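Long-range contact in glutathione S-transferase (Bombyx mori, PDB 5ZFG), which metabolises the organophosphate insecticide diazinon in the silkworm and probably transfers glutathione to electrophilic compounds: residues I164-A172 / W198-Q209. Numbering follows the deposited sequence.
Sequences INSTMTLEA and WKISESAMKEIQ
Glu171 OE1 is gripped twice, by a hydrogen bond with Tyr187 OH and by a salt bridge to Lys191, both of helix 181-193, and it also lies 3.9 Å from Trp198 CH2 across the contact. The carboxylate and indole planes are only 8° apart, although the two side chains cross obliquely. The indole is steadied in turn by its own helix, NE1 donating to Glu202 OE2 from above the carboxylate plane. Asn165 OD1 receives from Ser201 OG, at 2.6 Å, the one hydrogen bond between segments 164-172 and 198-209, which lie on helices 160-172 and 195-208. The hydroxyl stands a little off the carbonyl plane. At the other end of the same amide, ND2 bonds to Gln19 OE1 and Ser16 OG of helix 12-23, so the amide is held at both its oxygen and its nitrogen and its buried polar atoms are satisfied. Beyond these polar groups the contact turns apolar, a worked example of a knob entering a hole: Met168 sits among Ser201, Ala204, Met205 and Ile208. Its CG lies anti to the backbone N (chi1 171°), which directs the chain at segment 198-209; the bend at chi2 brings SD to 3.7 Å from Met205 CB, and the bend at chi3 turns the methyl CE toward Ile208 CD1, 4.1 Å away, where the two side chains meet tip to tip. Both segments belong to the all-helical C-terminal domain of the glutathione transferase fold, and with their axes 9.2 Å apart and inclined at 40° they run in broadly the same direction; Leu15, from helix 12-23 of the thioredoxin-like N-terminal domain, touches both Met168 and Ala204. Glu171 reaches out extended, its carboxyl carbon CD 3.5 Å from Met205 SD, the two side chains crossing at about a right angle. Farther along, Ala172 CB fits between Met205 CG and Ile208 CG2, 3.7 Å from the latter.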
loop_
_atom_site.group_PDB
_atom_site.type_symbol
_atom_site.label_atom_id
_atom_site.label_comp_id
_atom_site.label_asym_id
_atom_site.label_seq_id
_atom_site.Cartn_x
_atom_site.Cartn_y
_atom_site.Cartn_z
ATOM N N ILE B 164 -12.129 -7.759 -4.731
ATOM C CA ILE B 164 -13.452 -8.381 -4.643
ATOM C C ILE B 164 -14.292 -7.669 -3.592
ATOM O O ILE B 164 -15.440 -7.281 -3.831
ATOM C CB ILE B 164 -13.332 -9.883 -4.324
ATOM C CG1 ILE B 164 -12.934 -10.681 -5.579
ATOM C CG2 ILE B 164 -14.663 -10.374 -3.710
ATOM C CD1 ILE B 164 -14.025 -10.734 -6.641
ATOM N N ASN B 165 -13.717 -7.465 -2.411
ATOM C CA ASN B 165 -14.469 -6.872 -1.317
ATOM C C ASN B 165 -14.737 -5.381 -1.521
ATOM O O ASN B 165 -15.748 -4.870 -1.025
ATOM C CB ASN B 165 -13.736 -7.159 -0.014
ATOM C CG ASN B 165 -13.810 -8.626 0.343
ATOM O OD1 ASN B 165 -14.912 -9.189 0.398
ATOM N ND2 ASN B 165 -12.667 -9.261 0.564
ATOM N N SER B 166 -13.871 -4.664 -2.242
ATOM C CA SER B 166 -14.235 -3.311 -2.654
ATOM C C SER B 166 -15.448 -3.345 -3.588
ATOM O O SER B 166 -16.412 -2.588 -3.414
ATOM C CB SER B 166 -13.044 -2.629 -3.332
ATOM O OG SER B 166 -11.956 -2.461 -2.424
ATOM N N THR B 167 -15.413 -4.233 -4.588
ATOM C CA THR B 167 -16.504 -4.338 -5.558
ATOM C C THR B 167 -17.793 -4.811 -4.896
ATOM O O THR B 167 -18.892 -4.404 -5.298
ATOM C CB THR B 167 -16.097 -5.300 -6.680
ATOM O OG1 THR B 167 -14.811 -4.905 -7.210
ATOM C CG2 THR B 167 -17.139 -5.295 -7.801
ATOM N N MET B 168 -17.668 -5.656 -3.874
ATOM C CA MET B 168 -18.832 -6.118 -3.128
ATOM C C MET B 168 -19.625 -4.953 -2.552
ATOM O O MET B 168 -20.861 -5.020 -2.483
ATOM C CB MET B 168 -18.382 -7.091 -2.028
ATOM C CG MET B 168 -19.501 -7.483 -1.035
ATOM S SD MET B 168 -19.706 -6.295 0.312
ATOM C CE MET B 168 -18.235 -6.716 1.263
ATOM N N THR B 169 -18.955 -3.853 -2.168
ATOM C CA THR B 169 -19.699 -2.736 -1.601
ATOM C C THR B 169 -20.525 -2.013 -2.658
ATOM O O THR B 169 -21.520 -1.368 -2.311
ATOM C CB THR B 169 -18.779 -1.732 -0.904
ATOM O OG1 THR B 169 -18.001 -1.027 -1.884
ATOM C CG2 THR B 169 -17.863 -2.426 0.116
ATOM N N LEU B 170 -20.143 -2.105 -3.934
ATOM C CA LEU B 170 -21.013 -1.600 -4.986
ATOM C C LEU B 170 -22.268 -2.459 -5.093
ATOM O O LEU B 170 -23.387 -1.934 -5.176
ATOM C CB LEU B 170 -20.269 -1.555 -6.324
ATOM C CG LEU B 170 -19.119 -0.540 -6.363
ATOM C CD1 LEU B 170 -18.197 -0.813 -7.549
ATOM C CD2 LEU B 170 -19.643 0.903 -6.411
ATOM N N GLU B 171 -22.108 -3.785 -5.073
ATOM C CA GLU B 171 -23.296 -4.635 -5.095
ATOM C C GLU B 171 -24.187 -4.369 -3.886
ATOM O O GLU B 171 -25.422 -4.415 -3.998
ATOM C CB GLU B 171 -22.923 -6.120 -5.156
ATOM C CG GLU B 171 -24.178 -7.012 -5.283
ATOM C CD GLU B 171 -23.894 -8.511 -5.325
ATOM O OE1 GLU B 171 -22.717 -8.930 -5.332
ATOM O OE2 GLU B 171 -24.877 -9.286 -5.353
ATOM N N ALA B 172 -23.588 -4.059 -2.736
ATOM C CA ALA B 172 -24.367 -3.844 -1.522
ATOM C C ALA B 172 -25.333 -2.681 -1.661
ATOM O O ALA B 172 -26.373 -2.665 -0.997
ATOM C CB ALA B 172 -23.437 -3.608 -0.331
ATOM N N TRP B 198 -16.569 -16.615 -1.023
ATOM C CA TRP B 198 -17.583 -15.592 -1.241
ATOM C C TRP B 198 -18.545 -15.512 -0.061
ATOM O O TRP B 198 -19.040 -14.428 0.259
ATOM C CB TRP B 198 -18.344 -15.840 -2.558
ATOM C CG TRP B 198 -19.546 -14.963 -2.616
ATOM C CD1 TRP B 198 -20.851 -15.342 -2.460
ATOM C CD2 TRP B 198 -19.555 -13.533 -2.728
ATOM N NE1 TRP B 198 -21.671 -14.239 -2.500
ATOM C CE2 TRP B 198 -20.901 -13.117 -2.666
ATOM C CE3 TRP B 198 -18.555 -12.566 -2.889
ATOM C CZ2 TRP B 198 -21.273 -11.779 -2.761
ATOM C CZ3 TRP B 198 -18.930 -11.236 -2.986
ATOM C CH2 TRP B 198 -20.274 -10.855 -2.915
ATOM N N LYS B 199 -18.785 -16.633 0.636
ATOM C CA LYS B 199 -19.649 -16.588 1.818
ATOM C C LYS B 199 -19.167 -15.564 2.833
ATOM O O LYS B 199 -19.984 -14.953 3.529
ATOM C CB LYS B 199 -19.714 -17.962 2.488
ATOM C CG LYS B 199 -20.920 -18.798 2.111
ATOM C CD LYS B 199 -21.113 -19.930 3.114
ATOM C CE LYS B 199 -22.400 -20.695 2.853
ATOM N NZ LYS B 199 -22.175 -21.752 1.829
ATOM N N ILE B 200 -17.849 -15.393 2.955
ATOM C CA ILE B 200 -17.289 -14.392 3.861
ATOM C C ILE B 200 -17.676 -12.986 3.402
ATOM O O ILE B 200 -18.109 -12.150 4.204
ATOM C CB ILE B 200 -15.758 -14.569 3.957
ATOM C CG1 ILE B 200 -15.416 -15.912 4.612
ATOM C CG2 ILE B 200 -15.124 -13.421 4.759
ATOM C CD1 ILE B 200 -13.945 -16.299 4.514
ATOM N N SER B 201 -17.543 -12.714 2.100
ATOM C CA SER B 201 -17.971 -11.419 1.565
ATOM C C SER B 201 -19.479 -11.239 1.686
ATOM O O SER B 201 -19.964 -10.145 2.002
ATOM C CB SER B 201 -17.554 -11.294 0.101
ATOM O OG SER B 201 -16.167 -11.466 -0.090
ATOM N N GLU B 202 -20.235 -12.309 1.434
ATOM C CA GLU B 202 -21.689 -12.193 1.394
ATOM C C GLU B 202 -22.258 -11.867 2.766
ATOM O O GLU B 202 -23.201 -11.081 2.883
ATOM C CB GLU B 202 -22.297 -13.485 0.859
ATOM C CG GLU B 202 -23.768 -13.359 0.503
ATOM C CD GLU B 202 -24.298 -14.650 -0.073
ATOM O OE1 GLU B 202 -24.393 -15.634 0.692
ATOM O OE2 GLU B 202 -24.581 -14.689 -1.292
ATOM N N SER B 203 -21.701 -12.459 3.819
ATOM C CA SER B 203 -22.179 -12.160 5.166
ATOM C C SER B 203 -22.008 -10.681 5.492
ATOM O O SER B 203 -22.891 -10.060 6.097
ATOM C CB SER B 203 -21.442 -13.032 6.181
ATOM O OG SER B 203 -21.781 -12.680 7.507
ATOM N N ALA B 204 -20.873 -10.095 5.094
ATOM C CA ALA B 204 -20.687 -8.660 5.282
ATOM C C ALA B 204 -21.631 -7.861 4.391
ATOM O O ALA B 204 -22.175 -6.840 4.824
ATOM C CB ALA B 204 -19.239 -8.267 4.986
ATOM N N MET B 205 -21.817 -8.295 3.136
ATOM C CA MET B 205 -22.685 -7.558 2.218
ATOM C C MET B 205 -24.079 -7.400 2.802
ATOM O O MET B 205 -24.672 -6.315 2.727
ATOM C CB MET B 205 -22.760 -8.252 0.854
ATOM C CG MET B 205 -23.545 -7.444 -0.209
ATOM S SD MET B 205 -23.492 -8.249 -1.829
ATOM C CE MET B 205 -24.708 -9.556 -1.589
ATOM N N LYS B 206 -24.613 -8.470 3.409
ATOM C CA LYS B 206 -25.939 -8.377 4.015
ATOM C C LYS B 206 -25.953 -7.405 5.189
ATOM O O LYS B 206 -26.967 -6.735 5.424
ATOM C CB LYS B 206 -26.423 -9.758 4.460
ATOM C CG LYS B 206 -26.601 -10.778 3.333
ATOM C CD LYS B 206 -27.660 -10.353 2.304
ATOM C CE LYS B 206 -28.967 -9.878 2.953
ATOM N NZ LYS B 206 -29.522 -10.853 3.943
ATOM N N GLU B 207 -24.845 -7.300 5.930
ATOM C CA GLU B 207 -24.773 -6.297 6.991
ATOM C C GLU B 207 -24.734 -4.892 6.408
ATOM O O GLU B 207 -25.466 -4.001 6.852
ATOM C CB GLU B 207 -23.549 -6.539 7.874
ATOM C CG GLU B 207 -23.686 -7.726 8.791
ATOM C CD GLU B 207 -22.540 -7.830 9.784
ATOM O OE1 GLU B 207 -21.829 -6.826 9.987
ATOM O OE2 GLU B 207 -22.354 -8.922 10.361
ATOM N N ILE B 208 -23.878 -4.677 5.409
ATOM C CA ILE B 208 -23.777 -3.376 4.758
ATOM C C ILE B 208 -25.103 -2.991 4.111
ATOM O O ILE B 208 -25.451 -1.804 4.047
ATOM C CB ILE B 208 -22.612 -3.405 3.751
ATOM C CG1 ILE B 208 -21.299 -3.611 4.509
ATOM C CG2 ILE B 208 -22.565 -2.129 2.897
ATOM C CD1 ILE B 208 -20.119 -3.927 3.627
ATOM N N GLN B 209 -25.863 -3.973 3.635
ATOM C CA GLN B 209 -27.241 -3.738 3.204
ATOM C C GLN B 209 -28.128 -3.540 4.427
ATOM O O GLN B 209 -28.717 -2.477 4.621
ATOM C CB GLN B 209 -27.771 -4.904 2.369
ATOM C CG GLN B 209 -27.207 -5.016 0.971
ATOM C CD GLN B 209 -27.520 -6.360 0.337
ATOM O OE1 GLN B 209 -27.866 -7.316 1.031
ATOM N NE2 GLN B 209 -27.403 -6.439 -0.988
#